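Local structure of 2,3,4,5-tetrahydropyridine-2,6-dicarboxylate N-succinyltransferase (Campylobacter jejuni, 2RIJ) at residues T84-F97 against I109-D122. The protein probably catalyses succinyl transfer from succinyl-CoA to tetrahydrodipicolinate, the first step of the succinylase branch of lysine biosynthesis. Residues are numbered along the deposited sequence; the frame is centred on the assembly and turned at random. Where two conformers were deposited one is given.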
loop_
_atom_site.group_PDB
_atom_site.type_symbol
_atom_site.label_atom_id
_atom_site.label_comp_id
_atom_site.label_asym_id
_atom_site.label_seq_id
_atom_site.Cartn_x
_atom_site.Cartn_y
_atom_site.Cartn_z
ATOM N N THR A 84 -13.299 66.842 -3.866
ATOM C CA THR A 84 -13.573 67.212 -5.265
ATOM C C THR A 84 -12.847 68.479 -5.596
ATOM O O THR A 84 -12.865 69.427 -4.809
ATOM C CB THR A 84 -15.107 67.453 -5.472
ATOM O OG1 THR A 84 -15.786 66.227 -5.277
ATOM C CG2 THR A 84 -15.445 68.000 -6.869
ATOM N N LEU A 85 -12.207 68.493 -6.761
ATOM C CA LEU A 85 -11.524 69.668 -7.278
ATOM C C LEU A 85 -12.495 70.584 -8.039
ATOM O O LEU A 85 -13.326 70.128 -8.837
ATOM C CB LEU A 85 -10.377 69.267 -8.216
ATOM C CG LEU A 85 -9.181 68.648 -7.508
ATOM C CD1 LEU A 85 -8.453 67.755 -8.505
ATOM C CD2 LEU A 85 -8.260 69.790 -6.915
ATOM N N LYS A 86 -12.388 71.871 -7.736
ATOM C CA LYS A 86 -13.002 72.955 -8.496
ATOM C C LYS A 86 -11.952 73.574 -9.419
ATOM O O LYS A 86 -10.747 73.452 -9.164
ATOM C CB LYS A 86 -13.545 74.005 -7.524
ATOM C CG LYS A 86 -14.602 73.427 -6.621
ATOM C CD LYS A 86 -15.219 74.454 -5.747
ATOM C CE LYS A 86 -16.469 73.899 -5.129
ATOM N NZ LYS A 86 -17.160 74.879 -4.275
ATOM N N LEU A 87 -12.401 74.296 -10.445
ATOM C CA LEU A 87 -11.460 74.967 -11.356
ATOM C C LEU A 87 -10.522 75.888 -10.587
ATOM O O LEU A 87 -9.339 75.959 -10.885
ATOM C CB LEU A 87 -12.170 75.753 -12.452
ATOM C CG LEU A 87 -11.314 76.299 -13.603
ATOM C CD1 LEU A 87 -10.492 75.199 -14.217
ATOM C CD2 LEU A 87 -12.232 77.026 -14.654
ATOM N N GLU A 88 -11.053 76.596 -9.602
ATOM C CA GLU A 88 -10.262 77.533 -8.814
ATOM C C GLU A 88 -9.078 76.869 -8.126
ATOM O O GLU A 88 -8.010 77.484 -7.969
ATOM C CB GLU A 88 -11.168 78.242 -7.804
ATOM C CG GLU A 88 -11.762 77.385 -6.734
ATOM C CD GLU A 88 -12.889 78.092 -6.000
ATOM O OE1 GLU A 88 -12.598 78.959 -5.127
ATOM O OE2 GLU A 88 -14.066 77.789 -6.316
ATOM N N ASP A 89 -9.264 75.601 -7.732
ATOM C CA ASP A 89 -8.220 74.812 -7.086
ATOM C C ASP A 89 -7.087 74.544 -8.067
ATOM O O ASP A 89 -5.908 74.656 -7.717
ATOM C CB ASP A 89 -8.771 73.486 -6.568
ATOM C CG ASP A 89 -9.919 73.650 -5.572
ATOM O OD1 ASP A 89 -9.945 74.626 -4.770
ATOM O OD2 ASP A 89 -10.805 72.763 -5.604
ATOM N N ILE A 90 -7.457 74.220 -9.302
ATOM C CA ILE A 90 -6.484 73.927 -10.349
ATOM C C ILE A 90 -5.722 75.201 -10.703
ATOM O O ILE A 90 -4.491 75.188 -10.819
ATOM C CB ILE A 90 -7.179 73.318 -11.591
ATOM C CG1 ILE A 90 -7.727 71.928 -11.239
ATOM C CG2 ILE A 90 -6.207 73.225 -12.731
ATOM C CD1 ILE A 90 -9.044 71.579 -11.892
ATOM N N ASP A 91 -6.451 76.313 -10.853
ATOM C CA ASP A 91 -5.822 77.598 -11.177
ATOM C C ASP A 91 -4.901 78.101 -10.043
ATOM O O ASP A 91 -3.801 78.617 -10.298
ATOM C CB ASP A 91 -6.888 78.636 -11.507
ATOM C CG ASP A 91 -7.528 78.399 -12.867
ATOM O OD1 ASP A 91 -6.859 77.863 -13.788
ATOM O OD2 ASP A 91 -8.708 78.771 -13.008
ATOM N N PHE A 92 -5.327 77.901 -8.801
ATOM C CA PHE A 92 -4.513 78.250 -7.667
ATOM C C PHE A 92 -3.209 77.451 -7.726
ATOM O O PHE A 92 -2.142 78.020 -7.552
ATOM C CB PHE A 92 -5.213 77.948 -6.356
ATOM C CG PHE A 92 -4.347 78.194 -5.152
ATOM C CD1 PHE A 92 -4.229 79.457 -4.626
ATOM C CD2 PHE A 92 -3.635 77.171 -4.562
ATOM C CE1 PHE A 92 -3.398 79.689 -3.520
ATOM C CE2 PHE A 92 -2.826 77.400 -3.490
ATOM C CZ PHE A 92 -2.703 78.649 -2.968
ATOM N N ALA A 93 -3.310 76.136 -7.924
ATOM C CA ALA A 93 -2.125 75.259 -7.924
ATOM C C ALA A 93 -1.167 75.671 -9.060
ATOM O O ALA A 93 0.016 75.855 -8.839
ATOM C CB ALA A 93 -2.550 73.752 -8.038
ATOM N N LEU A 94 -1.702 75.878 -10.263
ATOM C CA LEU A 94 -0.897 76.277 -11.420
ATOM C C LEU A 94 -0.214 77.621 -11.253
ATOM O O LEU A 94 0.902 77.853 -11.774
ATOM C CB LEU A 94 -1.733 76.271 -12.687
ATOM C CG LEU A 94 -1.978 74.868 -13.275
ATOM C CD1 LEU A 94 -3.062 74.937 -14.336
ATOM C CD2 LEU A 94 -0.668 74.242 -13.784
ATOM N N SER A 95 -0.839 78.515 -10.502
ATOM C CA SER A 95 -0.199 79.785 -10.213
ATOM C C SER A 95 0.976 79.623 -9.220
ATOM O O SER A 95 2.016 80.260 -9.393
ATOM C CB SER A 95 -1.221 80.840 -9.768
ATOM O OG SER A 95 -1.644 80.651 -8.441
ATOM N N CYS A 96 0.827 78.758 -8.211
ATOM C CA CYS A 96 1.941 78.445 -7.291
ATOM C C CYS A 96 3.087 77.785 -8.042
ATOM O O CYS A 96 4.244 77.969 -7.691
ATOM C CB CYS A 96 1.500 77.483 -6.197
ATOM S SG CYS A 96 0.260 78.142 -5.113
ATOM N N PHE A 97 2.760 77.048 -9.096
ATOM C CA PHE A 97 3.782 76.393 -9.911
ATOM C C PHE A 97 4.356 77.257 -11.036
ATOM O O PHE A 97 5.112 76.760 -11.872
ATOM C CB PHE A 97 3.200 75.143 -10.552
ATOM C CG PHE A 97 3.008 73.979 -9.602
ATOM C CD1 PHE A 97 4.092 73.435 -8.905
ATOM C CD2 PHE A 97 1.768 73.344 -9.503
ATOM C CE1 PHE A 97 3.931 72.316 -8.094
ATOM C CE2 PHE A 97 1.603 72.224 -8.664
ATOM C CZ PHE A 97 2.682 71.724 -7.967
ATOM N N ILE A 109 2.613 68.684 -12.425
ATOM C CA ILE A 109 2.256 69.983 -12.997
ATOM C C ILE A 109 1.607 69.745 -14.356
ATOM O O ILE A 109 0.554 70.297 -14.633
ATOM C CB ILE A 109 3.444 70.944 -13.142
ATOM C CG1 ILE A 109 4.258 71.005 -11.841
ATOM C CG2 ILE A 109 2.909 72.346 -13.508
ATOM C CD1 ILE A 109 5.306 72.187 -11.745
ATOM N N ASP A 110 2.203 68.889 -15.186
ATOM C CA ASP A 110 1.583 68.534 -16.474
ATOM C C ASP A 110 0.148 68.020 -16.320
ATOM O O ASP A 110 -0.709 68.267 -17.159
ATOM C CB ASP A 110 2.395 67.456 -17.206
ATOM C CG ASP A 110 3.822 67.893 -17.556
ATOM O OD1 ASP A 110 4.077 69.104 -17.733
ATOM O OD2 ASP A 110 4.710 67.004 -17.622
ATOM N N LEU A 111 -0.084 67.224 -15.282
ATOM C CA LEU A 111 -1.394 66.646 -15.041
ATOM C C LEU A 111 -2.413 67.767 -14.791
ATOM O O LEU A 111 -3.509 67.742 -15.336
ATOM C CB LEU A 111 -1.354 65.659 -13.843
ATOM C CG LEU A 111 -2.723 64.983 -13.565
ATOM C CD1 LEU A 111 -3.013 63.946 -14.672
ATOM C CD2 LEU A 111 -2.743 64.354 -12.185
ATOM N N LEU A 112 -2.041 68.747 -13.957
ATOM C CA LEU A 112 -2.917 69.906 -13.687
ATOM C C LEU A 112 -3.253 70.707 -14.964
ATOM O O LEU A 112 -4.389 71.105 -15.172
ATOM C CB LEU A 112 -2.268 70.830 -12.651
ATOM C CG LEU A 112 -2.243 70.302 -11.210
ATOM C CD1 LEU A 112 -1.345 71.149 -10.388
ATOM C CD2 LEU A 112 -3.637 70.237 -10.552
ATOM N N LYS A 113 -2.270 70.902 -15.834
ATOM C CA LYS A 113 -2.538 71.583 -17.105
ATOM C C LYS A 113 -3.607 70.810 -17.861
ATOM O O LYS A 113 -4.528 71.396 -18.438
ATOM C CB LYS A 113 -1.279 71.668 -17.947
ATOM C CG LYS A 113 -0.229 72.554 -17.369
ATOM C CD LYS A 113 1.044 72.450 -18.185
ATOM C CE LYS A 113 2.171 73.220 -17.525
ATOM N NZ LYS A 113 3.331 73.399 -18.439
ATOM N N ILE A 114 -3.491 69.488 -17.855
ATOM C CA ILE A 114 -4.446 68.628 -18.579
ATOM C C ILE A 114 -5.837 68.683 -17.956
ATOM O O ILE A 114 -6.818 68.828 -18.653
ATOM C CB ILE A 114 -3.945 67.151 -18.670
ATOM C CG1 ILE A 114 -2.817 67.034 -19.696
ATOM C CG2 ILE A 114 -5.090 66.206 -19.096
ATOM C CD1 ILE A 114 -1.861 65.827 -19.516
ATOM N N ILE A 115 -5.906 68.599 -16.629
ATOM C CA ILE A 115 -7.181 68.641 -15.936
ATOM C C ILE A 115 -7.864 70.002 -16.165
ATOM O O ILE A 115 -9.061 70.049 -16.400
ATOM C CB ILE A 115 -7.001 68.344 -14.438
ATOM C CG1 ILE A 115 -6.622 66.869 -14.243
ATOM C CG2 ILE A 115 -8.266 68.670 -13.638
ATOM C CD1 ILE A 115 -6.132 66.586 -12.821
ATOM N N LYS A 116 -7.096 71.087 -16.125
ATOM C CA LYS A 116 -7.660 72.438 -16.393
ATOM C C LYS A 116 -8.278 72.464 -17.771
ATOM O O LYS A 116 -9.427 72.841 -17.937
ATOM C CB LYS A 116 -6.597 73.519 -16.330
ATOM C CG LYS A 116 -7.180 74.937 -16.520
ATOM C CD LYS A 116 -6.113 75.980 -16.681
ATOM C CE LYS A 116 -6.715 77.335 -17.155
ATOM N NZ LYS A 116 -7.968 77.816 -16.475
ATOM N N ASP A 117 -7.506 72.034 -18.753
ATOM C CA ASP A 117 -8.009 71.900 -20.114
ATOM C C ASP A 117 -9.241 70.997 -20.283
ATOM O O ASP A 117 -10.115 71.302 -21.095
ATOM C CB ASP A 117 -6.860 71.450 -21.018
ATOM C CG ASP A 117 -7.266 71.355 -22.482
ATOM O OD1 ASP A 117 -7.813 72.343 -22.999
ATOM O OD2 ASP A 117 -7.033 70.295 -23.109
ATOM N N LYS A 118 -9.364 69.920 -19.510
ATOM C CA LYS A 118 -10.508 69.032 -19.626
ATOM C C LYS A 118 -11.467 69.133 -18.444
ATOM O O LYS A 118 -12.218 68.183 -18.175
ATOM C CB LYS A 118 -10.036 67.573 -19.742
ATOM C CG LYS A 118 -8.898 67.317 -20.721
ATOM C CD LYS A 118 -9.373 67.523 -22.123
ATOM C CE LYS A 118 -8.405 66.984 -23.149
ATOM N NZ LYS A 118 -9.005 67.244 -24.488
ATOM N N PHE A 119 -11.452 70.267 -17.741
ATOM C CA PHE A 119 -12.158 70.380 -16.472
ATOM C C PHE A 119 -13.630 70.154 -16.654
ATOM O O PHE A 119 -14.215 70.624 -17.626
ATOM C CB PHE A 119 -11.945 71.734 -15.788
ATOM C CG PHE A 119 -12.567 71.787 -14.438
ATOM C CD1 PHE A 119 -11.938 71.183 -13.361
ATOM C CD2 PHE A 119 -13.816 72.354 -14.255
ATOM C CE1 PHE A 119 -12.531 71.158 -12.120
ATOM C CE2 PHE A 119 -14.428 72.338 -13.023
ATOM C CZ PHE A 119 -13.788 71.748 -11.952
ATOM N N LYS A 120 -14.218 69.434 -15.717
ATOM C CA LYS A 120 -15.653 69.363 -15.564
ATOM C C LYS A 120 -15.901 69.327 -14.101
ATOM O O LYS A 120 -15.075 68.835 -13.326
ATOM C CB LYS A 120 -16.249 68.095 -16.168
ATOM C CG LYS A 120 -15.943 67.864 -17.613
ATOM C CD LYS A 120 -16.557 66.544 -18.078
ATOM C CE LYS A 120 -16.543 66.431 -19.613
ATOM N NZ LYS A 120 -17.166 65.141 -20.069
ATOM N N ASP A 121 -17.059 69.823 -13.703
ATOM C CA ASP A 121 -17.414 69.819 -12.293
ATOM C C ASP A 121 -17.650 68.413 -11.805
ATOM O O ASP A 121 -18.189 67.598 -12.537
ATOM C CB ASP A 121 -18.675 70.653 -12.040
ATOM C CG ASP A 121 -18.409 72.172 -12.134
ATOM O OD1 ASP A 121 -17.438 72.685 -11.462
ATOM O OD2 ASP A 121 -19.199 72.814 -12.864
ATOM N N ASP A 122 -17.246 68.157 -10.559
ATOM C CA ASP A 122 -17.402 66.878 -9.868
ATOM C C ASP A 122 -16.761 65.654 -10.548
ATOM O O ASP A 122 -17.109 64.525 -10.244
ATOM C CB ASP A 122 -18.885 66.609 -9.609
ATOM C CG ASP A 122 -19.526 67.693 -8.782
ATOM O OD1 ASP A 122 -19.041 67.955 -7.658
ATOM O OD2 ASP A 122 -20.491 68.299 -9.280
HETATM O O HOH W 1 -18.620 66.242 -5.391
HETATM O O HOH W 2 -16.050 70.453 -9.191
HETATM O O HOH W 3 -13.908 68.237 -10.780
HETATM O O HOH W 4 -15.222 74.747 -10.652
#
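CB of Leu87 lies over one face of the Phe119 ring in a CH-pi contact, 4.2 Å from the ring centroid. At the ring edge, in plane, lie Leu85 O and Asp121 OD1. The motif is a roughly antiparallel pair of helices, 87-96 and 107-117, with segment axes 9.8 Å apart at 144°, in the N-terminal domain of a hexapeptide-repeat, left-handed beta-helix acyltransferase. CG of Phe119 is anti to the backbone N (chi1 -175°), which directs the ring to the start of helix 87-96. CG1 of Ile109 stands over the centre of one face of Phe97, and CD1 of Leu112 meets that ring at its edge. Strand 27-35 backs the pair, with Ile30 touching Leu112 and Ile115. Met192 of a second subunit also packs on Ile115. Between the rings, Leu94 is a knob among Ile109, Leu112, Lys113 and Lys116. CD1 of Ile90 lies between Ile115 CG2 and the Phe119 ring. Lys116 returns a knob among Leu87, Ile90, Asp91 and Leu94. Beside the start of helix 87-96, one water links Thr84 OG1 to Asp122 OD1, and another takes the N-H of Leu87 and donates to Asp121 OD1. Lys116 is extended up to its last bend (chi4 45°), and its NZ gives a salt-bridging hydrogen bond of 2.9 Å to the syn lone pair of Asp91 OD1.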